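Local coordinates for protein Bd3460 (Bdellovibrio bacteriovorus, PDB 5CEA) that is of unknown molecular function but, as an ankyrin-repeat protein with a signal sequence, probably acts outside the cytoplasm by binding a partner protein, at residues G40-V45 / N75-K80; T65-A70 / F81-K86; G128-T133 / K159-G164. The protein carries 1 engineered substitution. All blocks are in the same frame, centred on the assembly; numbering follows the deposited sequence.

From the N terminus, contact 1 opens at residues 40-45, contact 2 opens at 65-70, and both then close on the same helix, 76-84: contact 1 at residues 75-80 and contact 2 at 81-86. Their segments alternate, so the two loops cross; centres 9 Å apart and a probable hydrogen bond from Asn75 N to Ala70 O (2.9 Å) show that they form one continuous block. Contact 1 packs helix 76-84 against helix 42-50 of the preceding pair, whereas contact 2 packs it against its own partner, helix 66-72. Contact 3 follows in series, about 28 Å from contact 2, centre to centre, and joins the loops that lead into helices 134-141 and 167-174.

Contact 1: residues G40-V45 / N75-K80; sequences GDLAKV and NLDIVK
Ile78 carries the apolar part of this contact. Its CG1 is anti to the carbonyl carbon (chi1 -63°) and the chain runs on extended, which carries CD1 up to Gly40: Ile78 CD1 stands 3.6 Å from Gly40 CA and 4.1 Å from Val45 CG2. Leu42 slides past Ile78 in the opposite direction, bringing Leu42 CD1 within 3.9 Å of Ile78 CG1.

The polar groups serve mainly the helix starts. Asp41 is the N-cap of helix 42-50: Lys44 N donates to Asp41 OD1 at 3.2 Å, nearly straight at 166° but from above the carboxylate plane. Asp77 OD1 accepts from Ile78 N beside it, while Asp77 OD2 has a non-bonded neighbour in Leu42 CD2, 4.1 Å away. Asn75 occupies the other N-cap without a capping bond; its ND2 donates instead to Ala37 O in the preceding helix. Gly40, with positive phi, is the first residue past helix 31-39, and its CA lies against the Asn75 amide, 3.5 Å from Asn75 CG.

The contact thus joins helix 42-50 to helix 76-84, the second helices of two consecutive helix pairs, stacked as in ankyrin-repeat folds. Helix 31-39 lies under Val45, Ala70 of helix 66-72 meets Ile78, and helix 109-117 continues the stack beyond Leu76 and Val79.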
# COMPACT_ATOMS: atom_id res chain seq x y z
N GLY A 40 10.72 -17.52 0.55
CA GLY A 40 11.96 -16.79 0.80
C GLY A 40 13.23 -17.59 0.48
O GLY A 40 14.23 -17.32 1.08
N ASP A 41 13.17 -18.54 -0.48
CA ASP A 41 14.32 -19.35 -0.88
C ASP A 41 15.05 -18.75 -2.09
O ASP A 41 14.70 -19.05 -3.24
CB ASP A 41 13.86 -20.77 -1.16
CG ASP A 41 15.03 -21.75 -1.35
OD1 ASP A 41 16.19 -21.30 -1.59
OD2 ASP A 41 14.78 -22.97 -1.23
N LEU A 42 15.99 -17.85 -1.83
CA LEU A 42 16.60 -17.05 -2.88
C LEU A 42 17.41 -17.92 -3.86
O LEU A 42 17.24 -17.77 -5.06
CB LEU A 42 17.53 -16.01 -2.28
CG LEU A 42 18.37 -15.18 -3.25
CD1 LEU A 42 17.47 -14.33 -4.15
CD2 LEU A 42 19.41 -14.33 -2.53
N ALA A 43 18.22 -18.85 -3.34
CA ALA A 43 18.98 -19.78 -4.16
C ALA A 43 18.11 -20.58 -5.13
O ALA A 43 18.41 -20.69 -6.32
CB ALA A 43 19.79 -20.74 -3.31
N LYS A 44 16.99 -21.10 -4.64
CA LYS A 44 16.06 -21.80 -5.50
C LYS A 44 15.45 -20.86 -6.57
O LYS A 44 15.28 -21.27 -7.75
CB LYS A 44 14.94 -22.42 -4.66
CG LYS A 44 13.90 -23.20 -5.46
CD LYS A 44 13.29 -24.41 -4.75
CE LYS A 44 12.10 -24.91 -5.57
NZ LYS A 44 11.14 -25.80 -4.88
N VAL A 45 15.08 -19.64 -6.20
CA VAL A 45 14.55 -18.68 -7.20
C VAL A 45 15.63 -18.48 -8.31
O VAL A 45 15.27 -18.50 -9.48
CB VAL A 45 14.13 -17.36 -6.55
CG1 VAL A 45 13.87 -16.23 -7.59
CG2 VAL A 45 12.87 -17.56 -5.68
N ASN A 75 9.96 -10.74 1.21
CA ASN A 75 11.34 -11.24 0.88
C ASN A 75 12.10 -10.25 0.02
O ASN A 75 12.10 -10.35 -1.20
CB ASN A 75 11.25 -12.62 0.25
CG ASN A 75 10.57 -13.63 1.19
OD1 ASN A 75 10.91 -13.68 2.34
ND2 ASN A 75 9.57 -14.39 0.71
N LEU A 76 12.76 -9.29 0.70
CA LEU A 76 13.42 -8.21 0.01
C LEU A 76 14.44 -8.68 -1.05
O LEU A 76 14.53 -8.09 -2.15
CB LEU A 76 14.07 -7.23 1.00
CG LEU A 76 14.71 -5.96 0.45
CD1 LEU A 76 13.71 -5.10 -0.32
CD2 LEU A 76 15.42 -5.14 1.53
N ASP A 77 15.32 -9.61 -0.66
CA ASP A 77 16.35 -10.14 -1.58
C ASP A 77 15.77 -10.70 -2.91
O ASP A 77 16.30 -10.48 -3.99
CB ASP A 77 17.21 -11.22 -0.85
CG ASP A 77 16.36 -12.34 -0.06
OD1 ASP A 77 15.07 -12.39 -0.06
OD2 ASP A 77 17.05 -13.18 0.58
N ILE A 78 14.66 -11.42 -2.78
CA ILE A 78 13.97 -11.95 -3.92
C ILE A 78 13.37 -10.84 -4.74
O ILE A 78 13.46 -10.88 -5.98
CB ILE A 78 12.97 -13.01 -3.51
CG1 ILE A 78 13.76 -14.17 -2.87
CG2 ILE A 78 12.21 -13.50 -4.74
CD1 ILE A 78 12.90 -15.28 -2.28
N VAL A 79 12.75 -9.87 -4.08
CA VAL A 79 12.16 -8.76 -4.78
C VAL A 79 13.23 -7.99 -5.57
O VAL A 79 13.04 -7.69 -6.76
CB VAL A 79 11.41 -7.80 -3.82
CG1 VAL A 79 11.08 -6.46 -4.49
CG2 VAL A 79 10.14 -8.47 -3.33
N LYS A 80 14.35 -7.71 -4.94
CA LYS A 80 15.46 -7.05 -5.67
C LYS A 80 15.98 -7.84 -6.89
O LYS A 80 16.26 -7.25 -7.95
CB LYS A 80 16.66 -6.78 -4.75
CG LYS A 80 16.46 -5.58 -3.85
CD LYS A 80 17.66 -5.38 -2.94
CE LYS A 80 17.51 -4.14 -2.07
NZ LYS A 80 18.58 -4.10 -1.04

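Contact 2: residues T65-A70 / F81-K86; sequences TPLMNA and FLLSKK
Pro66 and Leu67, in the first turn of helix 66-72, receive the end of Leu82 from the antiparallel partner helix. Thr65, just before them, is the N-cap and does not touch the other segment, but it fixes this turn. Met68 N donates to Thr65 OG1 at 3.1 Å and 170°, and Thr65 N makes the reciprocal, weak bond to Met68 SD at 3.6 Å, which completes a capping box; the Thr-Pro-Leu start is that of the TPLH-like motif of ankyrin repeats.

At Pro66 the ring carbon CB lies 4.1 Å from Leu82 CD1, and Pro66 also touches Leu33 and Asn34 of helix 31-39. At Leu67 the same methyl presses on the backbone, with Leu82 CD1 3.7 Å from Leu67 N. Leu82 gets there because its CG is anti to the carbonyl carbon (chi1 -66°) and CD1 continues the extended chain. Farther out on Leu67, CD1 is 4.3 Å from Leu82 CB and 4.5 Å from Leu83 CD2, so this methyl meets both leucines. Asn69 ND2 donates to Thr65 O at 3.1 Å, from above the carbonyl plane, and that oxygen also takes the Asn69 N bond. At Ala70, CB lies 4.2 Å from Leu82 CD1.

Across the interface only carbon and backbone atoms meet, in buried surroundings, while the polar side chains of Thr65 and Asn69 bond within their own helix start. Cohesion between the two helices here therefore rests on hydrophobic burial.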
# COMPACT_ATOMS: atom_id res chain seq x y z
N THR A 65 1.81 -13.44 -9.65
CA THR A 65 3.12 -13.49 -10.23
C THR A 65 4.18 -13.84 -9.16
O THR A 65 3.95 -13.71 -7.96
CB THR A 65 3.53 -12.15 -10.79
OG1 THR A 65 3.55 -11.20 -9.72
CG2 THR A 65 2.54 -11.69 -11.86
N PRO A 66 5.35 -14.24 -9.59
CA PRO A 66 6.50 -14.33 -8.66
C PRO A 66 6.76 -13.10 -7.80
O PRO A 66 7.01 -13.21 -6.63
CB PRO A 66 7.70 -14.65 -9.59
CG PRO A 66 7.09 -15.29 -10.80
CD PRO A 66 5.71 -14.72 -10.96
N LEU A 67 6.67 -11.89 -8.38
CA LEU A 67 6.89 -10.70 -7.64
C LEU A 67 5.83 -10.50 -6.55
O LEU A 67 6.18 -10.08 -5.46
CB LEU A 67 6.93 -9.44 -8.58
CG LEU A 67 7.22 -8.12 -7.89
CD1 LEU A 67 8.66 -8.07 -7.43
CD2 LEU A 67 6.89 -6.97 -8.84
N MET A 68 4.57 -10.71 -6.87
CA MET A 68 3.51 -10.61 -5.86
C MET A 68 3.76 -11.58 -4.73
O MET A 68 3.61 -11.22 -3.57
CB MET A 68 2.13 -10.91 -6.44
CG MET A 68 1.64 -9.88 -7.43
SD MET A 68 0.15 -10.56 -8.21
CE MET A 68 0.13 -9.48 -9.61
N ASN A 69 4.17 -12.80 -5.06
CA ASN A 69 4.54 -13.78 -4.03
C ASN A 69 5.73 -13.34 -3.14
O ASN A 69 5.68 -13.47 -1.93
CB ASN A 69 4.86 -15.13 -4.65
CG ASN A 69 3.62 -15.96 -4.93
OD1 ASN A 69 3.02 -16.46 -4.00
ND2 ASN A 69 3.23 -16.08 -6.18
N ALA A 70 6.79 -12.84 -3.75
CA ALA A 70 7.94 -12.31 -3.01
C ALA A 70 7.52 -11.13 -2.08
O ALA A 70 8.01 -11.02 -0.97
CB ALA A 70 9.03 -11.87 -3.98
N PHE A 81 16.10 -9.16 -6.73
CA PHE A 81 16.48 -10.01 -7.83
C PHE A 81 15.48 -9.93 -8.99
O PHE A 81 15.87 -9.75 -10.14
CB PHE A 81 16.67 -11.47 -7.35
CG PHE A 81 16.99 -12.45 -8.44
CD1 PHE A 81 18.22 -12.41 -9.09
CD2 PHE A 81 16.03 -13.33 -8.88
CE1 PHE A 81 18.51 -13.27 -10.14
CE2 PHE A 81 16.29 -14.19 -9.96
CZ PHE A 81 17.55 -14.17 -10.57
N LEU A 82 14.19 -10.06 -8.69
CA LEU A 82 13.14 -9.98 -9.70
C LEU A 82 13.08 -8.60 -10.37
O LEU A 82 12.94 -8.51 -11.59
CB LEU A 82 11.81 -10.38 -9.11
CG LEU A 82 11.71 -11.84 -8.70
CD1 LEU A 82 10.37 -12.06 -7.96
CD2 LEU A 82 11.89 -12.82 -9.83
N LEU A 83 13.34 -7.56 -9.60
CA LEU A 83 13.37 -6.19 -10.18
C LEU A 83 14.58 -6.05 -11.14
O LEU A 83 14.47 -5.34 -12.10
CB LEU A 83 13.45 -5.09 -9.12
CG LEU A 83 12.20 -4.90 -8.23
CD1 LEU A 83 12.45 -3.87 -7.13
CD2 LEU A 83 10.97 -4.58 -9.01
N SER A 84 15.67 -6.77 -10.90
CA SER A 84 16.82 -6.77 -11.82
C SER A 84 16.50 -7.47 -13.14
O SER A 84 17.16 -7.19 -14.13
CB SER A 84 18.08 -7.42 -11.18
OG SER A 84 17.97 -8.84 -11.26
N LYS A 85 15.45 -8.31 -13.18
CA LYS A 85 14.93 -8.91 -14.39
C LYS A 85 13.80 -8.10 -15.08
O LYS A 85 13.23 -8.53 -16.07
CB LYS A 85 14.45 -10.30 -14.14
CG LYS A 85 15.46 -11.19 -13.45
CD LYS A 85 16.69 -11.38 -14.34
CE LYS A 85 17.61 -12.39 -13.74
NZ LYS A 85 18.90 -12.46 -14.49
N LYS A 86 13.50 -6.90 -14.58
CA LYS A 86 12.60 -5.98 -15.27
C LYS A 86 11.16 -6.45 -15.35
O LYS A 86 10.45 -6.13 -16.30
CB LYS A 86 13.14 -5.57 -16.63
CG LYS A 86 14.51 -4.90 -16.53
CD LYS A 86 14.92 -4.39 -17.91
CE LYS A 86 15.45 -5.50 -18.79
NZ LYS A 86 16.19 -4.95 -19.94

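Contact 3: residues G128-T133 / K159-G164; sequences GDEGDT and KANTLG
Asn161 and Asp132 lie side by side and point the same way, their amide and carboxylate planes 11° apart. Asn161 ND2 donates to Asp132 OD1 at 3.0 Å and 171°, meeting the oxygen nearly along its C-O axis. Asn161 CG, between its backbone N and carbonyl carbon (chi1 71°), turns the amide to Asp132, while Asn161 OD1 accepts from Glu165 N. Asp132 OD2 takes a salt bridge from Arg137, so both carboxylate oxygens are engaged. The second direct bond joins backbones: Thr162 N donates to Glu130 O at 2.8 Å. Water links Thr133 OG1, which accepts from Met136 N, to Lys159 O, and another water donates to Gly131 O.

Around these bonds, Asn161 CB sits 3.4 Å from Gly131 O, and the side chains of Thr133 and Lys159 cross, with Thr133 CG2 4.0 Å from Lys159 CG. Gly131, with positive phi, brings its CA to 3.8 Å from Thr162 OG1.

The two antiparallel segments are successive inter-helical loops, consistent with the row of beta-hairpin-like loops of ankyrin-repeat proteins. The first leads into helix 134-141, the second into helix 167-174; Lys159 also salt-bridges Asp123, and Lys195 in a later loop bonds Thr162 O.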
# COMPACT_ATOMS: atom_id res chain seq x y z
N GLY A 128 -10.26 -4.71 0.68
CA GLY A 128 -11.08 -4.59 1.88
C GLY A 128 -12.36 -3.86 1.54
O GLY A 128 -12.46 -3.22 0.49
N ASP A 129 -13.32 -3.89 2.45
CA ASP A 129 -14.64 -3.29 2.22
C ASP A 129 -14.61 -1.76 2.04
O ASP A 129 -15.39 -1.22 1.27
CB ASP A 129 -15.60 -3.59 3.38
CG ASP A 129 -16.10 -5.03 3.40
OD1 ASP A 129 -16.13 -5.69 2.32
OD2 ASP A 129 -16.54 -5.47 4.50
N GLU A 130 -13.73 -1.09 2.76
CA GLU A 130 -13.73 0.40 2.80
C GLU A 130 -13.05 1.03 1.57
O GLU A 130 -13.22 2.22 1.35
CB GLU A 130 -13.16 0.96 4.15
CG GLU A 130 -11.81 0.34 4.54
CD GLU A 130 -11.95 -0.86 5.47
OE1 GLU A 130 -12.66 -0.76 6.49
OE2 GLU A 130 -11.36 -1.91 5.16
N GLY A 131 -12.29 0.25 0.79
CA GLY A 131 -11.56 0.77 -0.36
C GLY A 131 -10.53 1.81 0.06
O GLY A 131 -10.41 2.85 -0.57
N ASP A 132 -9.83 1.54 1.16
CA ASP A 132 -8.80 2.44 1.60
C ASP A 132 -7.71 2.61 0.51
O ASP A 132 -7.35 1.65 -0.24
CB ASP A 132 -8.11 1.89 2.83
CG ASP A 132 -8.92 2.05 4.13
OD1 ASP A 132 -9.87 2.87 4.21
OD2 ASP A 132 -8.60 1.28 5.07
N THR A 133 -7.13 3.80 0.45
CA THR A 133 -5.99 4.01 -0.40
C THR A 133 -4.73 3.41 0.20
O THR A 133 -4.65 3.20 1.41
CB THR A 133 -5.76 5.51 -0.65
OG1 THR A 133 -5.44 6.16 0.60
CG2 THR A 133 -7.01 6.21 -1.24
N LYS A 159 -7.19 11.95 -0.88
CA LYS A 159 -7.96 11.02 -1.71
C LYS A 159 -8.76 10.07 -0.79
O LYS A 159 -8.23 9.46 0.13
CB LYS A 159 -7.04 10.22 -2.61
CG LYS A 159 -7.84 9.32 -3.55
CD LYS A 159 -7.06 8.77 -4.71
CE LYS A 159 -8.00 7.86 -5.56
NZ LYS A 159 -7.31 7.44 -6.79
N ALA A 160 -10.08 10.05 -1.00
CA ALA A 160 -10.99 9.43 -0.02
C ALA A 160 -11.22 7.99 -0.38
O ALA A 160 -11.09 7.59 -1.55
CB ALA A 160 -12.29 10.18 0.04
N ASN A 161 -11.59 7.23 0.64
CA ASN A 161 -11.99 5.86 0.42
C ASN A 161 -13.48 5.78 0.02
O ASN A 161 -14.10 6.80 -0.27
CB ASN A 161 -11.65 5.05 1.68
CG ASN A 161 -12.55 5.37 2.90
OD1 ASN A 161 -13.57 6.05 2.80
ND2 ASN A 161 -12.20 4.78 4.04
N THR A 162 -14.06 4.59 0.04
CA THR A 162 -15.40 4.39 -0.50
C THR A 162 -16.50 5.03 0.37
O THR A 162 -17.56 5.33 -0.11
CB THR A 162 -15.66 2.89 -0.68
OG1 THR A 162 -14.76 2.40 -1.70
CG2 THR A 162 -17.09 2.56 -1.07
N LEU A 163 -16.19 5.28 1.64
CA LEU A 163 -17.06 6.01 2.55
C LEU A 163 -16.87 7.53 2.47
O LEU A 163 -17.52 8.28 3.22
CB LEU A 163 -16.79 5.50 3.98
CG LEU A 163 -17.07 3.97 4.12
CD1 LEU A 163 -16.61 3.42 5.47
CD2 LEU A 163 -18.53 3.65 3.85
N GLY A 164 -15.97 8.00 1.62
CA GLY A 164 -15.67 9.43 1.54
C GLY A 164 -14.72 9.91 2.61
O GLY A 164 -14.61 11.09 2.83
O HOH W 1 -11.80 3.45 -2.78
O HOH W 2 -5.76 8.78 0.78